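PDB 3EO4: uncharacterized protein MJ1062 from Methanocaldococcus jannaschii, which is of unknown function, this piece being its C-terminal GNAT-type domain, which probably transfers acyl groups, while the whole protein may also carry hexosyltransferase activity. Local coordinates for residues Y124-E133 with G153-L164. Residues are numbered along the deposited sequence; the frame is centred on the assembly and turned at random.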
ATOM      1  N   TYR A 124      11.582  30.590   2.981  1.00 14.44           N
ATOM      2  CA  TYR A 124      11.317  30.165   4.356  1.00 14.10           C
ATOM      3  C   TYR A 124      12.618  30.160   5.136  1.00 14.58           C
ATOM      4  O   TYR A 124      13.682  29.902   4.582  1.00 14.81           O
ATOM      5  CB  TYR A 124      10.656  28.773   4.408  1.00 13.43           C
ATOM      6  CG  TYR A 124       9.241  28.802   3.887  1.00 12.81           C
ATOM      7  CD1 TYR A 124       8.171  29.158   4.744  1.00 11.24           C
ATOM      8  CD2 TYR A 124       8.950  28.484   2.541  1.00  7.08           C
ATOM      9  CE1 TYR A 124       6.859  29.181   4.284  1.00 10.83           C
ATOM     10  CE2 TYR A 124       7.631  28.503   2.076  1.00 10.28           C
ATOM     11  CZ  TYR A 124       6.591  28.880   2.949  1.00 12.70           C
ATOM     12  OH  TYR A 124       5.276  28.955   2.508  1.00 13.63           O
ATOM     13  N   LYS A 125      12.524  30.435   6.427  1.00 15.26           N
ATOM     14  CA  LYS A 125      13.694  30.481   7.301  1.00 16.31           C
ATOM     15  C   LYS A 125      13.625  29.397   8.400  1.00 16.62           C
ATOM     16  O   LYS A 125      14.643  29.089   9.024  1.00 15.90           O
ATOM     17  CB  LYS A 125      13.876  31.894   7.900  1.00 16.25           C
ATOM     18  CG  LYS A 125      14.042  33.074   6.870  1.00 19.07           C
ATOM     19  CD  LYS A 125      15.413  33.061   6.144  1.00 23.11           C
ATOM     20  CE  LYS A 125      15.806  34.420   5.493  1.00 27.58           C
ATOM     21  NZ  LYS A 125      15.140  34.749   4.158  1.00 28.29           N
ATOM     22  N   LYS A 126      12.431  28.826   8.624  1.00 17.42           N
ATOM     23  CA  LYS A 126      12.221  27.733   9.590  1.00 17.96           C
ATOM     24  C   LYS A 126      11.265  26.668   9.051  1.00 18.30           C
ATOM     25  O   LYS A 126      10.481  26.938   8.119  1.00 18.30           O
ATOM     26  CB  LYS A 126      11.609  28.228  10.912  1.00 17.82           C
ATOM     27  CG  LYS A 126      11.850  29.646  11.239  1.00 20.87           C
ATOM     28  CD  LYS A 126      10.762  30.171  12.149  1.00 25.64           C
ATOM     29  CE  LYS A 126      11.343  31.182  13.115  1.00 28.70           C
ATOM     30  NZ  LYS A 126      12.504  30.581  13.895  1.00 31.07           N
ATOM     31  N   ALA A 127      11.313  25.488   9.692  1.00 17.05           N
ATOM     32  CA  ALA A 127      10.427  24.369   9.404  1.00 16.54           C
ATOM     33  C   ALA A 127      10.386  23.479  10.634  1.00 16.63           C
ATOM     34  O   ALA A 127      11.308  23.517  11.463  1.00 17.12           O
ATOM     35  CB  ALA A 127      10.893  23.560   8.157  1.00 15.70           C
ATOM     36  N   HIS A 128       9.319  22.685  10.758  1.00 15.95           N
ATOM     37  CA  HIS A 128       9.196  21.786  11.894  1.00 16.11           C
ATOM     38  C   HIS A 128       8.597  20.443  11.521  1.00 16.37           C
ATOM     39  O   HIS A 128       8.111  20.265  10.417  1.00 17.22           O
ATOM     40  CB  HIS A 128       8.431  22.446  13.063  1.00 15.12           C
ATOM     41  CG  HIS A 128       6.972  22.666  12.801  1.00 14.60           C
ATOM     42  ND1 HIS A 128       6.481  23.828  12.249  1.00 14.50           N
ATOM     43  CD2 HIS A 128       5.893  21.892  13.060  1.00 14.80           C
ATOM     44  CE1 HIS A 128       5.164  23.752  12.159  1.00 12.88           C
ATOM     45  NE2 HIS A 128       4.782  22.587  12.648  1.00 12.23           N
ATOM     46  N   ALA A 129       8.653  19.503  12.457  1.00 16.93           N
ATOM     47  CA  ALA A 129       8.050  18.173  12.306  1.00 16.81           C
ATOM     48  C   ALA A 129       7.334  17.865  13.628  1.00 16.46           C
ATOM     49  O   ALA A 129       7.791  18.291  14.673  1.00 16.80           O
ATOM     50  CB  ALA A 129       9.129  17.129  12.020  1.00 15.83           C
ATOM     51  N   ARG A 130       6.198  17.180  13.570  1.00 16.82           N
ATOM     52  CA  ARG A 130       5.495  16.711  14.777  1.00 18.59           C
ATOM     53  C   ARG A 130       5.755  15.219  14.857  1.00 17.84           C
ATOM     54  O   ARG A 130       5.502  14.498  13.886  1.00 17.68           O
ATOM     55  CB  ARG A 130       3.969  16.976  14.722  1.00 18.64           C
ATOM     56  CG  ARG A 130       3.581  18.415  14.387  1.00 22.10           C
ATOM     57  CD  ARG A 130       2.037  18.627  14.384  1.00 23.83           C
ATOM     58  NE  ARG A 130       1.522  18.539  15.734  1.00 22.60           N
ATOM     59  CZ  ARG A 130       0.999  19.535  16.431  1.00 24.74           C
ATOM     60  NH1 ARG A 130       0.864  20.753  15.903  1.00 24.93           N
ATOM     61  NH2 ARG A 130       0.580  19.289  17.670  1.00 22.41           N
ATOM     62  N   ILE A 131       6.279  14.760  15.993  1.00 17.38           N
ATOM     63  CA  ILE A 131       6.696  13.363  16.106  1.00 17.08           C
ATOM     64  C   ILE A 131       6.205  12.716  17.398  1.00 17.83           C
ATOM     65  O   ILE A 131       6.341  13.294  18.501  1.00 17.62           O
ATOM     66  CB  ILE A 131       8.242  13.189  15.964  1.00 17.32           C
ATOM     67  CG1 ILE A 131       8.806  13.977  14.757  1.00 16.82           C
ATOM     68  CG2 ILE A 131       8.614  11.715  15.791  1.00 16.00           C
ATOM     69  CD1 ILE A 131      10.359  14.053  14.720  1.00 11.44           C
ATOM     70  N   LEU A 132       5.629  11.523  17.264  1.00 18.21           N
ATOM     71  CA  LEU A 132       5.258  10.747  18.454  1.00 19.02           C
ATOM     72  C   LEU A 132       6.510  10.185  19.132  1.00 19.10           C
ATOM     73  O   LEU A 132       7.478   9.774  18.458  1.00 18.32           O
ATOM     74  CB  LEU A 132       4.318   9.600  18.117  1.00 18.89           C
ATOM     75  CG  LEU A 132       2.840   9.773  17.812  1.00 20.47           C
ATOM     76  CD1 LEU A 132       2.227   8.437  18.100  1.00 22.45           C
ATOM     77  CD2 LEU A 132       2.124  10.875  18.643  1.00 18.77           C
ATOM     78  N   GLU A 133       6.476  10.210  20.457  1.00 18.78           N
ATOM     79  CA  GLU A 133       7.557   9.758  21.304  1.00 20.11           C
ATOM     80  C   GLU A 133       8.085   8.380  20.935  1.00 20.12           C
ATOM     81  O   GLU A 133       9.265   8.114  21.157  1.00 21.30           O
ATOM     82  CB  GLU A 133       7.090   9.694  22.752  1.00 20.89           C
ATOM     83  CG  GLU A 133       6.906  11.031  23.373  1.00 24.27           C
ATOM     84  CD  GLU A 133       6.394  10.937  24.783  1.00 28.58           C
ATOM     85  OE1 GLU A 133       5.550  10.043  25.028  1.00 31.81           O
ATOM     86  OE2 GLU A 133       6.819  11.756  25.635  1.00 29.15           O
ATOM     87  N   GLY A 153       3.801  18.802  21.504  1.00 23.11           N
ATOM     88  CA  GLY A 153       2.646  18.882  20.613  1.00 22.59           C
ATOM     89  C   GLY A 153       1.462  18.446  21.469  1.00 22.52           C
ATOM     90  O   GLY A 153       1.359  18.847  22.617  1.00 22.55           O
ATOM     91  N   ARG A 154       0.599  17.598  20.917  1.00 22.72           N
ATOM     92  CA  ARG A 154      -0.450  16.899  21.677  1.00 23.00           C
ATOM     93  C   ARG A 154       0.170  15.753  22.498  1.00 23.27           C
ATOM     94  O   ARG A 154       1.388  15.519  22.418  1.00 22.77           O
ATOM     95  CB  ARG A 154      -1.538  16.401  20.719  1.00 23.07           C
ATOM     96  CG  ARG A 154      -1.933  17.460  19.662  1.00 22.51           C
ATOM     97  CD  ARG A 154      -2.697  16.868  18.512  1.00 21.42           C
ATOM     98  NE  ARG A 154      -1.795  16.278  17.525  1.00 25.84           N
ATOM     99  CZ  ARG A 154      -2.126  15.969  16.272  1.00 24.60           C
ATOM    100  NH1 ARG A 154      -3.364  16.161  15.829  1.00 22.66           N
ATOM    101  NH2 ARG A 154      -1.211  15.452  15.460  1.00 24.37           N
ATOM    102  N   GLU A 155      -0.638  15.078  23.319  1.00 23.04           N
ATOM    103  CA  GLU A 155      -0.132  14.036  24.225  1.00 23.28           C
ATOM    104  C   GLU A 155       0.843  13.111  23.514  1.00 22.74           C
ATOM    105  O   GLU A 155       0.582  12.701  22.382  1.00 22.69           O
ATOM    106  CB  GLU A 155      -1.293  13.212  24.768  1.00 23.90           C
ATOM    107  CG  GLU A 155      -1.134  12.812  26.232  1.00 27.28           C
ATOM    108  CD  GLU A 155      -2.468  12.684  26.952  1.00 32.00           C
ATOM    109  OE1 GLU A 155      -3.470  12.305  26.296  1.00 34.15           O
ATOM    110  OE2 GLU A 155      -2.522  12.971  28.180  1.00 34.81           O
ATOM    111  N   ASN A 156       1.967  12.795  24.161  1.00 21.71           N
ATOM    112  CA  ASN A 156       3.004  11.901  23.587  1.00 20.68           C
ATOM    113  C   ASN A 156       3.617  12.356  22.235  1.00 20.27           C
ATOM    114  O   ASN A 156       4.266  11.569  21.529  1.00 19.64           O
ATOM    115  CB  ASN A 156       2.471  10.455  23.453  1.00 20.39           C
ATOM    116  CG  ASN A 156       2.083   9.809  24.806  1.00 22.12           C
ATOM    117  OD1 ASN A 156       1.646   8.666  24.816  1.00 23.61           O
ATOM    118  ND2 ASN A 156       2.224  10.535  25.928  1.00 21.59           N
ATOM    119  N   GLU A 157       3.387  13.616  21.885  1.00 19.65           N
ATOM    120  CA  GLU A 157       3.811  14.208  20.616  1.00 19.19           C
ATOM    121  C   GLU A 157       4.727  15.430  20.884  1.00 19.05           C
ATOM    122  O   GLU A 157       4.454  16.242  21.783  1.00 18.35           O
ATOM    123  CB  GLU A 157       2.570  14.636  19.835  1.00 18.63           C
ATOM    124  CG  GLU A 157       2.792  15.076  18.403  1.00 21.02           C
ATOM    125  CD  GLU A 157       1.530  15.667  17.783  1.00 21.88           C
ATOM    126  OE1 GLU A 157       0.989  16.639  18.340  1.00 21.84           O
ATOM    127  OE2 GLU A 157       1.090  15.173  16.735  1.00 24.65           O
ATOM    128  N   TRP A 158       5.801  15.543  20.098  1.00 18.72           N
ATOM    129  CA  TRP A 158       6.795  16.597  20.259  1.00 17.92           C
ATOM    130  C   TRP A 158       7.034  17.346  18.965  1.00 18.09           C
ATOM    131  O   TRP A 158       7.053  16.751  17.888  1.00 17.34           O
ATOM    132  CB  TRP A 158       8.128  15.988  20.701  1.00 17.96           C
ATOM    133  CG  TRP A 158       8.019  15.410  22.023  1.00 19.20           C
ATOM    134  CD1 TRP A 158       7.762  14.115  22.326  1.00 19.77           C
ATOM    135  CD2 TRP A 158       8.074  16.118  23.262  1.00 20.54           C
ATOM    136  NE1 TRP A 158       7.684  13.957  23.683  1.00 21.21           N
ATOM    137  CE2 TRP A 158       7.865  15.175  24.285  1.00 20.50           C
ATOM    138  CE3 TRP A 158       8.297  17.458  23.608  1.00 20.32           C
ATOM    139  CZ2 TRP A 158       7.878  15.519  25.628  1.00 19.27           C
ATOM    140  CZ3 TRP A 158       8.307  17.804  24.950  1.00 19.09           C
ATOM    141  CH2 TRP A 158       8.099  16.835  25.942  1.00 20.61           C
ATOM    142  N   ILE A 159       7.244  18.652  19.086  1.00 17.96           N
ATOM    143  CA  ILE A 159       7.646  19.470  17.950  1.00 17.35           C
ATOM    144  C   ILE A 159       9.158  19.609  17.978  1.00 17.32           C
ATOM    145  O   ILE A 159       9.743  19.863  19.052  1.00 17.78           O
ATOM    146  CB  ILE A 159       7.046  20.885  18.034  1.00 17.78           C
ATOM    147  CG1 ILE A 159       5.577  20.842  18.506  1.00 17.42           C
ATOM    148  CG2 ILE A 159       7.279  21.653  16.728  1.00 16.60           C
ATOM    149  CD1 ILE A 159       4.686  19.934  17.699  1.00 18.94           C
ATOM    150  N   TYR A 160       9.749  19.420  16.800  1.00 15.84           N
ATOM    151  CA  TYR A 160      11.159  19.523  16.532  1.00 16.12           C
ATOM    152  C   TYR A 160      11.301  20.579  15.435  1.00 16.41           C
ATOM    153  O   TYR A 160      10.602  20.490  14.425  1.00 15.51           O
ATOM    154  CB  TYR A 160      11.675  18.184  15.977  1.00 15.95           C
ATOM    155  CG  TYR A 160      11.808  17.086  16.998  1.00 16.40           C
ATOM    156  CD1 TYR A 160      13.055  16.714  17.460  1.00 16.48           C
ATOM    157  CD2 TYR A 160      10.683  16.407  17.494  1.00 17.78           C
ATOM    158  CE1 TYR A 160      13.196  15.720  18.410  1.00 15.98           C
ATOM    159  CE2 TYR A 160      10.811  15.402  18.448  1.00 18.06           C
ATOM    160  CZ  TYR A 160      12.073  15.079  18.897  1.00 18.69           C
ATOM    161  OH  TYR A 160      12.237  14.089  19.811  1.00 20.21           O
ATOM    162  N   GLU A 161      12.194  21.559  15.619  1.00 16.37           N
ATOM    163  CA  GLU A 161      12.302  22.687  14.685  1.00 17.10           C
ATOM    164  C   GLU A 161      13.701  22.817  14.156  1.00 16.88           C
ATOM    165  O   GLU A 161      14.661  22.401  14.810  1.00 17.45           O
ATOM    166  CB  GLU A 161      11.902  24.016  15.326  1.00 16.58           C
ATOM    167  CG  GLU A 161      10.561  23.985  16.005  1.00 20.92           C
ATOM    168  CD  GLU A 161       9.949  25.369  16.245  1.00 26.88           C
ATOM    169  OE1 GLU A 161       8.719  25.421  16.497  1.00 29.34           O
ATOM    170  OE2 GLU A 161      10.678  26.399  16.181  1.00 28.56           O
ATOM    171  N   VAL A 162      13.818  23.417  12.982  1.00 16.51           N
ATOM    172  CA  VAL A 162      15.118  23.665  12.392  1.00 16.87           C
ATOM    173  C   VAL A 162      15.106  25.048  11.744  1.00 17.85           C
ATOM    174  O   VAL A 162      14.055  25.516  11.256  1.00 18.48           O
ATOM    175  CB  VAL A 162      15.472  22.571  11.339  1.00 16.43           C
ATOM    176  CG1 VAL A 162      14.844  22.879   9.981  1.00 16.04           C
ATOM    177  CG2 VAL A 162      16.982  22.366  11.231  1.00 15.48           C
ATOM    178  N   ASN A 163      16.264  25.698  11.769  1.00 18.74           N
ATOM    179  CA  ASN A 163      16.509  26.915  10.991  1.00 20.72           C
ATOM    180  C   ASN A 163      17.082  26.484   9.669  1.00 22.32           C
ATOM    181  O   ASN A 163      17.989  25.653   9.626  1.00 22.73           O
ATOM    182  CB  ASN A 163      17.479  27.860  11.691  1.00 19.99           C
ATOM    183  CG  ASN A 163      16.913  28.420  12.969  1.00 19.86           C
ATOM    184  OD1 ASN A 163      17.441  28.191  14.041  1.00 20.18           O
ATOM    185  ND2 ASN A 163      15.812  29.139  12.861  1.00 20.25           N
ATOM    186  N   LEU A 164      16.522  27.042   8.605  1.00 23.93           N
ATOM    187  CA  LEU A 164      16.864  26.692   7.233  1.00 26.02           C
ATOM    188  C   LEU A 164      18.131  27.401   6.748  1.00 27.30           C
ATOM    189  O   LEU A 164      19.000  26.808   6.081  1.00 28.60           O
ATOM    190  CB  LEU A 164      15.682  27.050   6.330  1.00 25.79           C
ATOM    191  CG  LEU A 164      14.719  25.925   5.946  1.00 26.16           C
ATOM    192  CD1 LEU A 164      14.718  24.771   6.931  1.00 26.49           C
ATOM    193  CD2 LEU A 164      13.315  26.483   5.719  1.00 26.64           C
ATOM    194  OXT LEU A 164      18.307  28.598   7.007  1.00 28.02           O
TER
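Glu157 OE1 takes three good hydrogen bonds at once, one of them from across the strand pair. Arg130 NH2 reaches it at 2.8 Å, with the oxygen in the guanidinium plane but the donor well above the carboxylate plane; a weak, longer bond from Arg130 NE joins in. From the start of the type II turn that ends at Glu157, Arg154 N and Arg154 NE bond to the same oxygen, while Arg154 NH2 takes the syn lone pair of Glu157 OE2 at 2.6 Å. The bend in Arg130 at chi3 (70°) turns its guanidinium toward Glu157, and Ile159 CD1 lies 3.9 Å above the centre of one of its faces. A glutamine here would carry no negative charge, and Arg130 NH2 and Arg154 NE, only 3.8 Å apart, would probably repel each other and drift apart.

Strands 126-132 and 157-163 run antiparallel in the C-terminal part of the GNAT fold, paired through Ala127 with Val162, Ala129 with Tyr160 and Ile131 with Trp158. His128 and Ile159 lie alongside each other on the face that carries the salt bridges, the His128 ring bonded through ND1 to Asn90. On the other face, which helices 107-121 and 136-144 cover, Ile131 CD1 sits off-centre over the Tyr160 ring, 4.1 Å from its centroid, in a CH-pi contact. Beyond it Trp158 NE1 donates to Glu133 OE2 at 3.1 Å, and Glu133 N bonds to Asn156 O. At the far end Leu164 N gives Lys125 O a nearly straight bond of 2.8 Å.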